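Local coordinates for putative polysaccharide biosynthesis protein with aminopeptidase-like domain (Clostridium acetobutylicum, PDB 3K9T) that binds one zinc ion per subunit and probably takes part in making modified polysaccharides, and is not expected to have peptidase activity despite its aminopeptidase-like region, at residues A[20-24]-A[331-336]; A[76-81]-A[152-158]; A[123-127]-A[140-144]. All blocks are in the same frame, centred on the assembly; numbering follows the deposited sequence.

Contact 1 (A[20-24]-A[331-336]); sequences YNLIE and LCYMNK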
loop_
_atom_site.group_PDB
_atom_site.type_symbol
_atom_site.label_atom_id
_atom_site.label_comp_id
_atom_site.label_asym_id
_atom_site.label_seq_id
_atom_site.Cartn_x
_atom_site.Cartn_y
_atom_site.Cartn_z
ATOM N N TYR A 20 32.664 5.458 -26.128
ATOM C CA TYR A 20 33.384 6.704 -25.818
ATOM C C TYR A 20 34.010 7.353 -27.074
ATOM O O TYR A 20 33.896 8.575 -27.297
ATOM C CB TYR A 20 34.489 6.490 -24.766
ATOM C CG TYR A 20 35.287 7.756 -24.624
ATOM C CD1 TYR A 20 34.775 8.844 -23.915
ATOM C CD2 TYR A 20 36.485 7.920 -25.283
ATOM C CE1 TYR A 20 35.461 10.033 -23.831
ATOM C CE2 TYR A 20 37.182 9.105 -25.192
ATOM C CZ TYR A 20 36.671 10.169 -24.468
ATOM O OH TYR A 20 37.376 11.373 -24.388
ATOM N N ASN A 21 34.676 6.517 -27.877
ATOM C CA ASN A 21 35.351 6.959 -29.096
ATOM C C ASN A 21 34.408 7.611 -30.108
ATOM O O ASN A 21 34.812 8.565 -30.788
ATOM C CB ASN A 21 36.080 5.810 -29.747
ATOM C CG ASN A 21 37.273 5.327 -28.938
ATOM O OD1 ASN A 21 37.780 6.028 -28.062
ATOM N ND2 ASN A 21 37.739 4.099 -29.241
ATOM N N LEU A 22 33.175 7.095 -30.200
ATOM C CA LEU A 22 32.126 7.692 -31.020
ATOM C C LEU A 22 31.739 9.072 -30.454
ATOM O O LEU A 22 31.557 10.043 -31.205
ATOM C CB LEU A 22 30.894 6.768 -31.086
ATOM C CG LEU A 22 29.634 7.242 -31.852
ATOM C CD1 LEU A 22 30.023 7.861 -33.205
ATOM C CD2 LEU A 22 28.533 6.116 -32.001
ATOM N N ILE A 23 31.620 9.164 -29.128
ATOM C CA ILE A 23 31.315 10.429 -28.473
ATOM C C ILE A 23 32.427 11.403 -28.818
ATOM O O ILE A 23 32.174 12.535 -29.245
ATOM C CB ILE A 23 31.189 10.262 -26.925
ATOM C CG1 ILE A 23 29.893 9.482 -26.575
ATOM C CG2 ILE A 23 31.346 11.663 -26.176
ATOM C CD1 ILE A 23 29.840 8.957 -25.149
ATOM N N GLU A 24 33.667 10.965 -28.656
ATOM C CA GLU A 24 34.786 11.867 -28.914
ATOM C C GLU A 24 34.765 12.376 -30.367
ATOM O O GLU A 24 34.973 13.560 -30.605
ATOM C CB GLU A 24 36.097 11.162 -28.594
ATOM C CG GLU A 24 37.317 12.047 -28.608
ATOM C CD GLU A 24 38.551 11.287 -28.177
ATOM O OE1 GLU A 24 38.956 10.418 -28.955
ATOM O OE2 GLU A 24 39.087 11.517 -27.071
ATOM N N LEU A 331 34.391 15.820 -22.341
ATOM C CA LEU A 331 34.855 14.448 -22.535
ATOM C C LEU A 331 35.301 13.741 -21.243
ATOM O O LEU A 331 34.972 12.561 -20.989
ATOM C CB LEU A 331 35.938 14.435 -23.622
ATOM C CG LEU A 331 35.399 14.704 -25.042
ATOM C CD1 LEU A 331 36.546 14.932 -26.020
ATOM C CD2 LEU A 331 34.440 13.536 -25.533
ATOM N N CYS A 332 36.016 14.477 -20.406
ATOM C CA CYS A 332 36.490 13.934 -19.129
ATOM C C CYS A 332 35.357 13.654 -18.156
ATOM O O CYS A 332 35.550 12.968 -17.173
ATOM C CB CYS A 332 37.550 14.832 -18.501
ATOM S SG CYS A 332 39.203 14.342 -19.046
ATOM N N TYR A 333 34.164 14.156 -18.456
ATOM C CA TYR A 333 32.983 13.863 -17.633
ATOM C C TYR A 333 32.372 12.497 -17.989
ATOM O O TYR A 333 31.698 11.880 -17.161
ATOM C CB TYR A 333 31.951 15.015 -17.721
ATOM C CG TYR A 333 30.722 14.823 -16.879
ATOM C CD1 TYR A 333 30.806 14.642 -15.499
ATOM C CD2 TYR A 333 29.453 14.778 -17.470
ATOM C CE1 TYR A 333 29.632 14.431 -14.717
ATOM C CE2 TYR A 333 28.301 14.589 -16.705
ATOM C CZ TYR A 333 28.399 14.428 -15.333
ATOM O OH TYR A 333 27.267 14.229 -14.587
HETATM N N MSE A 334 32.607 12.048 -19.218
HETATM C CA MSE A 334 32.282 10.692 -19.634
HETATM C C MSE A 334 33.194 9.694 -18.861
HETATM O O MSE A 334 34.373 9.930 -18.651
HETATM C CB MSE A 334 32.526 10.531 -21.136
HETATM C CG MSE A 334 31.667 11.401 -22.042
HETATM SE SE MSE A 334 29.813 10.916 -21.700
HETATM C CE MSE A 334 29.278 12.080 -20.215
ATOM N N ASN A 335 32.613 8.592 -18.430
ATOM C CA ASN A 335 33.296 7.533 -17.712
ATOM C C ASN A 335 33.062 6.208 -18.469
ATOM O O ASN A 335 31.923 5.850 -18.724
ATOM C CB ASN A 335 32.698 7.455 -16.314
ATOM C CG ASN A 335 33.286 6.369 -15.507
ATOM O OD1 ASN A 335 32.922 5.189 -15.643
ATOM N ND2 ASN A 335 34.210 6.742 -14.641
ATOM N N LYS A 336 34.123 5.488 -18.826
ATOM C CA LYS A 336 33.973 4.287 -19.667
ATOM C C LYS A 336 33.152 3.188 -19.029
ATOM O O LYS A 336 32.355 2.523 -19.709
ATOM C CB LYS A 336 35.331 3.758 -20.137
ATOM C CG LYS A 336 35.921 4.694 -21.203
ATOM C CD LYS A 336 37.252 4.239 -21.753
ATOM C CE LYS A 336 37.682 5.160 -22.883
ATOM N NZ LYS A 336 39.111 5.044 -23.252
HETATM O O HOH W 1 38.015 4.500 -25.811
#

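Contact 2 (A[76-81]-A[152-158]); sequences AYVRNS and DDYEVVI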
loop_
_atom_site.group_PDB
_atom_site.type_symbol
_atom_site.label_atom_id
_atom_site.label_comp_id
_atom_site.label_asym_id
_atom_site.label_seq_id
_atom_site.Cartn_x
_atom_site.Cartn_y
_atom_site.Cartn_z
ATOM N N ALA A 76 32.142 32.384 -35.642
ATOM C CA ALA A 76 31.664 33.417 -34.741
ATOM C C ALA A 76 32.838 33.832 -33.875
ATOM O O ALA A 76 33.670 32.988 -33.510
ATOM C CB ALA A 76 30.541 32.914 -33.895
ATOM N N TYR A 77 32.930 35.132 -33.579
ATOM C CA TYR A 77 33.979 35.655 -32.695
ATOM C C TYR A 77 33.732 37.096 -32.256
ATOM O O TYR A 77 33.004 37.841 -32.925
ATOM C CB TYR A 77 35.381 35.546 -33.337
ATOM C CG TYR A 77 35.511 36.105 -34.751
ATOM C CD1 TYR A 77 35.852 37.439 -34.983
ATOM C CD2 TYR A 77 35.335 35.274 -35.858
ATOM C CE1 TYR A 77 35.977 37.932 -36.292
ATOM C CE2 TYR A 77 35.467 35.749 -37.144
ATOM C CZ TYR A 77 35.787 37.077 -37.361
ATOM O OH TYR A 77 35.913 37.510 -38.667
ATOM N N VAL A 78 34.303 37.433 -31.093
ATOM C CA VAL A 78 34.406 38.794 -30.595
ATOM C C VAL A 78 35.913 39.077 -30.611
ATOM O O VAL A 78 36.705 38.364 -29.994
ATOM C CB VAL A 78 33.871 38.965 -29.159
ATOM C CG1 VAL A 78 34.193 40.372 -28.642
ATOM C CG2 VAL A 78 32.355 38.662 -29.086
ATOM N N ARG A 79 36.310 40.108 -31.339
ATOM C CA ARG A 79 37.725 40.419 -31.506
ATOM C C ARG A 79 38.019 41.805 -30.950
ATOM O O ARG A 79 37.221 42.713 -31.136
ATOM C CB ARG A 79 38.039 40.383 -32.983
ATOM C CG ARG A 79 39.487 40.385 -33.313
ATOM C CD ARG A 79 39.640 40.588 -34.805
ATOM N NE ARG A 79 39.942 39.358 -35.532
ATOM C CZ ARG A 79 39.460 39.042 -36.734
ATOM N NH1 ARG A 79 38.564 39.821 -37.348
ATOM N NH2 ARG A 79 39.829 37.897 -37.308
ATOM N N ASN A 80 39.144 41.973 -30.258
ATOM C CA ASN A 80 39.501 43.294 -29.716
ATOM C C ASN A 80 40.350 44.095 -30.728
ATOM O O ASN A 80 40.741 43.562 -31.773
ATOM C CB ASN A 80 40.172 43.174 -28.333
ATOM C CG ASN A 80 41.569 42.561 -28.394
ATOM O OD1 ASN A 80 42.214 42.537 -29.448
ATOM N ND2 ASN A 80 42.040 42.061 -27.252
ATOM N N SER A 81 40.625 45.367 -30.416
ATOM C CA SER A 81 41.380 46.276 -31.325
ATOM C C SER A 81 42.794 45.793 -31.571
ATOM O O SER A 81 43.356 46.045 -32.629
ATOM C CB SER A 81 41.478 47.688 -30.759
ATOM O OG SER A 81 40.510 47.911 -29.767
ATOM N N ASP A 152 36.591 48.836 -24.704
ATOM C CA ASP A 152 37.257 48.719 -25.994
ATOM C C ASP A 152 36.229 48.775 -27.117
ATOM O O ASP A 152 35.020 48.843 -26.852
ATOM C CB ASP A 152 38.021 47.372 -26.053
ATOM C CG ASP A 152 39.070 47.327 -27.139
ATOM O OD1 ASP A 152 39.378 48.379 -27.696
ATOM O OD2 ASP A 152 39.593 46.244 -27.454
ATOM N N ASP A 153 36.721 48.801 -28.358
ATOM C CA ASP A 153 35.886 48.615 -29.540
ATOM C C ASP A 153 36.172 47.205 -30.001
ATOM O O ASP A 153 37.322 46.827 -30.277
ATOM C CB ASP A 153 36.167 49.627 -30.662
ATOM C CG ASP A 153 35.459 50.959 -30.443
ATOM O OD1 ASP A 153 34.214 50.971 -30.249
ATOM O OD2 ASP A 153 36.157 51.994 -30.474
ATOM N N TYR A 154 35.105 46.421 -30.045
ATOM C CA TYR A 154 35.201 45.028 -30.389
ATOM C C TYR A 154 34.525 44.783 -31.722
ATOM O O TYR A 154 33.465 45.327 -31.975
ATOM C CB TYR A 154 34.529 44.180 -29.300
ATOM C CG TYR A 154 35.270 44.129 -27.979
ATOM C CD1 TYR A 154 36.359 43.274 -27.807
ATOM C CD2 TYR A 154 34.875 44.920 -26.896
ATOM C CE1 TYR A 154 37.046 43.213 -26.604
ATOM C CE2 TYR A 154 35.551 44.859 -25.676
ATOM C CZ TYR A 154 36.643 43.998 -25.535
ATOM O OH TYR A 154 37.341 43.922 -24.339
ATOM N N GLU A 155 35.166 43.991 -32.578
ATOM C CA GLU A 155 34.527 43.463 -33.776
ATOM C C GLU A 155 33.731 42.229 -33.326
ATOM O O GLU A 155 34.276 41.329 -32.671
ATOM C CB GLU A 155 35.561 43.054 -34.829
ATOM C CG GLU A 155 34.983 42.915 -36.243
ATOM C CD GLU A 155 35.933 42.245 -37.232
ATOM O OE1 GLU A 155 37.040 41.830 -36.839
ATOM O OE2 GLU A 155 35.558 42.109 -38.411
ATOM N N VAL A 156 32.445 42.217 -33.658
ATOM C CA VAL A 156 31.538 41.156 -33.277
ATOM C C VAL A 156 31.004 40.504 -34.536
ATOM O O VAL A 156 30.280 41.132 -35.310
ATOM C CB VAL A 156 30.374 41.706 -32.459
ATOM C CG1 VAL A 156 29.419 40.568 -32.033
ATOM C CG2 VAL A 156 30.916 42.480 -31.249
ATOM N N VAL A 157 31.367 39.240 -34.723
ATOM C CA VAL A 157 30.993 38.483 -35.896
ATOM C C VAL A 157 30.320 37.162 -35.515
ATOM O O VAL A 157 30.888 36.364 -34.768
ATOM C CB VAL A 157 32.250 38.136 -36.750
ATOM C CG1 VAL A 157 31.869 37.231 -37.902
ATOM C CG2 VAL A 157 32.926 39.386 -37.253
ATOM N N ILE A 158 29.095 36.975 -35.991
ATOM C CA ILE A 158 28.442 35.673 -36.002
ATOM C C ILE A 158 28.061 35.425 -37.467
ATOM O O ILE A 158 27.101 36.015 -37.971
ATOM C CB ILE A 158 27.162 35.586 -35.132
ATOM C CG1 ILE A 158 27.464 35.846 -33.655
ATOM C CG2 ILE A 158 26.524 34.216 -35.292
ATOM C CD1 ILE A 158 26.184 36.013 -32.771
#

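Contact 3 (A[123-127]-A[140-144]); sequences KDRIP and SLTQN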
loop_
_atom_site.group_PDB
_atom_site.type_symbol
_atom_site.label_atom_id
_atom_site.label_comp_id
_atom_site.label_asym_id
_atom_site.label_seq_id
_atom_site.Cartn_x
_atom_site.Cartn_y
_atom_site.Cartn_z
ATOM N N LYS A 123 32.875 30.217 -12.115
ATOM C CA LYS A 123 33.565 31.223 -12.906
ATOM C C LYS A 123 34.386 30.714 -14.077
ATOM O O LYS A 123 34.931 31.488 -14.849
ATOM C CB LYS A 123 34.411 32.107 -11.973
ATOM C CG LYS A 123 33.570 32.891 -10.940
ATOM C CD LYS A 123 34.277 34.160 -10.490
ATOM C CE LYS A 123 35.467 33.835 -9.625
ATOM N NZ LYS A 123 36.574 34.801 -9.807
ATOM N N ASP A 124 34.413 29.402 -14.214
ATOM C CA ASP A 124 35.160 28.702 -15.238
ATOM C C ASP A 124 34.263 27.974 -16.275
ATOM O O ASP A 124 34.771 27.225 -17.101
ATOM C CB ASP A 124 36.022 27.668 -14.529
ATOM C CG ASP A 124 35.180 26.714 -13.572
ATOM O OD1 ASP A 124 34.144 27.132 -12.944
ATOM O OD2 ASP A 124 35.599 25.530 -13.431
ATOM N N ARG A 125 32.948 28.174 -16.231
ATOM C CA ARG A 125 32.054 27.443 -17.127
ATOM C C ARG A 125 31.486 28.308 -18.209
ATOM O O ARG A 125 31.235 29.480 -17.998
ATOM C CB ARG A 125 30.913 26.803 -16.326
ATOM C CG ARG A 125 31.426 25.697 -15.392
ATOM C CD ARG A 125 30.336 25.014 -14.672
ATOM N NE ARG A 125 30.832 24.062 -13.670
ATOM C CZ ARG A 125 30.043 23.414 -12.812
ATOM N NH1 ARG A 125 28.735 23.607 -12.850
ATOM N NH2 ARG A 125 30.552 22.569 -11.914
ATOM N N ILE A 126 31.304 27.723 -19.392
ATOM C CA ILE A 126 30.643 28.414 -20.490
ATOM C C ILE A 126 29.182 27.955 -20.469
ATOM O O ILE A 126 28.888 26.774 -20.514
ATOM C CB ILE A 126 31.302 28.125 -21.847
ATOM C CG1 ILE A 126 32.803 28.457 -21.802
ATOM C CG2 ILE A 126 30.599 28.932 -22.973
ATOM C CD1 ILE A 126 33.631 27.857 -22.984
ATOM N N PRO A 127 28.250 28.890 -20.349
ATOM C CA PRO A 127 26.880 28.423 -20.402
ATOM C C PRO A 127 26.404 28.106 -21.830
ATOM O O PRO A 127 26.791 28.791 -22.769
ATOM C CB PRO A 127 26.083 29.591 -19.812
ATOM C CG PRO A 127 26.923 30.794 -20.009
ATOM C CD PRO A 127 28.356 30.335 -20.095
ATOM N N SER A 140 28.451 33.163 -25.186
ATOM C CA SER A 140 28.726 32.683 -23.850
ATOM C C SER A 140 30.232 32.690 -23.583
ATOM O O SER A 140 31.022 32.464 -24.487
ATOM C CB SER A 140 28.192 31.276 -23.715
ATOM O OG SER A 140 26.800 31.287 -23.553
ATOM N N LEU A 141 30.629 32.954 -22.342
ATOM C CA LEU A 141 32.055 32.887 -21.943
ATOM C C LEU A 141 32.193 32.656 -20.444
ATOM O O LEU A 141 31.205 32.771 -19.693
ATOM C CB LEU A 141 32.819 34.153 -22.321
ATOM C CG LEU A 141 32.458 35.459 -21.625
ATOM C CD1 LEU A 141 33.557 36.456 -21.902
ATOM C CD2 LEU A 141 31.074 35.973 -22.066
ATOM N N THR A 142 33.406 32.321 -19.993
ATOM C CA THR A 142 33.565 32.113 -18.568
ATOM C C THR A 142 33.534 33.470 -17.906
ATOM O O THR A 142 33.918 34.487 -18.516
ATOM C CB THR A 142 34.848 31.336 -18.150
ATOM O OG1 THR A 142 36.039 32.146 -18.338
ATOM C CG2 THR A 142 34.908 29.952 -18.875
ATOM N N GLN A 143 33.016 33.481 -16.685
ATOM C CA GLN A 143 33.058 34.670 -15.864
ATOM C C GLN A 143 34.501 35.142 -15.733
ATOM O O GLN A 143 34.755 36.319 -15.841
ATOM C CB GLN A 143 32.494 34.378 -14.461
ATOM C CG GLN A 143 32.361 35.601 -13.561
ATOM C CD GLN A 143 31.363 36.588 -14.117
ATOM O OE1 GLN A 143 30.198 36.239 -14.422
ATOM N NE2 GLN A 143 31.811 37.827 -14.274
ATOM N N ASN A 144 35.446 34.225 -15.519
ATOM C CA ASN A 144 36.839 34.617 -15.315
ATOM C C ASN A 144 37.370 35.382 -16.532
ATOM O O ASN A 144 38.096 36.386 -16.374
ATOM C CB ASN A 144 37.747 33.417 -14.977
ATOM C CG ASN A 144 37.528 32.871 -13.562
ATOM O OD1 ASN A 144 37.154 33.615 -12.641
ATOM N ND2 ASN A 144 37.776 31.558 -13.379
HETATM O O HOH W 2 31.225 31.430 -15.863
#

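Contact 1 (A[20-24]-A[331-336])
Tyr20, on helix 12-26, reaches across to the segment 331-336 and touches three of its residues in turn. Its CG lies opposite the backbone N (chi1 173°), which carries the ring off the helix toward Leu331 and Met334. At the root of the side chain, CB and CG lie against CE of Lys336, and CD2 comes within 3.8 Å of that same Lys336 CE; the lysine methylene meets the ring obliquely. On the other flank CD1 and CE1 both approach Met334 CB, which sits at the ring edge in its plane, CD1 at 4.0 Å. Farther out, Tyr20 CE1 lies 4.0 Å from Leu331 CD2, the two side chains crossing at about a right angle. Tyrosine suits this place because its ring packs against aliphatic carbon while its OH, less surely placed, lies near Glu24 OE2 and hydrogen-bonds a bound (4R)-2-methylpentane-2,4-diol, probably from the crystallisation liquor.

One turn on, Ile23 fills the buried side. Its CG2 branch meets Leu331 CD2 at 3.7 Å, and its CD1 reaches the selenium of selenomethionine Met334 at 4.0 Å. Leu331 CD1 turns toward Glu24 CG. At the solvent edge a water donates to Asn21 OD1 and accepts from Lys336 NZ, bridging the two segments.

Cys194 and Asn195 of helix 194-211 back Met334, whose side chain is about 8 Å from that of the zinc ligand Asp196 and about 12 Å from the metal. Such apolar packing near the zinc site belongs to the aminopeptidase-like domain, where helix 12-26 packs on the loop leading into helix 336-355.

Contact 2 (A[76-81]-A[152-158])
Strands 76-79 and 153-158 run antiparallel, their axes 4.6 Å apart at 177°, with Tyr77-Val157 and Arg79-Glu155 as the hydrogen-bonded pairs and Ala76-Ile158 and Val78-Val156 as the non-hydrogen-bonded ones.

On one face Tyr77 lies side by side with Val157, whose CB sits over the ring in a CH-pi contact, 3.8 Å from the centroid; Tyr77 CE1 meets Val157 CG2 at 3.5 Å. The Tyr77 chi1 of 51° sets CG between N and C, a crowded position that turns the ring over its neighbour. Arg79 runs alongside Glu155, and NH1 gives Glu155 OE1 a salt bridge of 2.6 Å on the syn side of the carboxylate, the two planes 34° apart.

Val78 and Val156, compact and branched, turn to the opposite face, where Val78 CG1 packs on Tyr154 CD1 at 3.7 Å. Beyond the paired strands, the amide of Ser81 donates to Asp152 OD2.

The chemistry is thus split. Arg79 and Glu155 pair their charges, probably offsetting them on a partly exposed face, where the Tyr77 ring lies against the guanidinium and has a cation-pi contact with Lys85. The buried face pairs Ala76 with Ile158 and Val78 with Val156, completed by Phe139 and the ring of Tyr154.

Contact 3 (A[123-127]-A[140-144])
Lys123 and Asn144 hold one end of this contact by two bonds. The Lys123 carbonyl accepts from Asn144 N at 2.9 Å, in the carbonyl plane, while Lys123 NZ donates to Asn144 OD1 at 3.1 Å, nearly in line with the amide C=O. Bends at chi3 and chi4 bring the ammonium back to that oxygen; asparagine suits the place because its side-chain amide offers this acceptor while its backbone N is taken by Lys123 O.

Gln143 N, at the start of the helix, gives its proton to a water that spans the gap to Arg125 O, to which it can donate, though other acceptors compete for its protons. Thr142 is the N-cap, its OG1 accepting from Lys145 N, and its CG2 methyl lies against Asp124 O at 3.3 Å. At the other end Ser140 OG donates to Pro127 O at 2.6 Å, tilted 33° from the carbonyl plane. Serine suits this buried spot by satisfying a carbonyl while its CB packs on Ile126 CG2 at 3.4 Å; its own O is hydrogen-bonded by His95 ND1. The Gln143 amide finds Thr118 and Asp147, and Arg125 forms a salt bridge with Asp322.

The two segments run in opposite directions, 140-144 leading from strand 139-140 into helix 143-147. Ser140 and Leu141 pack on strand 116-117, and Ile126 forms hydrogen bonds to Ser327, tying this part of the insert to the loop that carries the zinc ligand His325.

Overall arrangement
Contact 1 joins the two ends of a long stretch of chain, and contacts 2 and 3 lie nested within it, contact 3 in turn inside the loop closed by contact 2. Contacts 2 and 3 both belong to the insert, their centres about 17 Å apart; helix 143-147 of contact 3 is followed directly by strand 153-163, part of the four-stranded antiparallel sheet of contact 2. Contact 1 lies in the aminopeptidase-like body, its centre about 22 Å from that of contact 3 and 33 Å from that of contact 2. Contact 3 therefore stands between the distal sheet and the zinc region; the side chains of Pro127 and Met334 are each about 12 Å from the zinc ion.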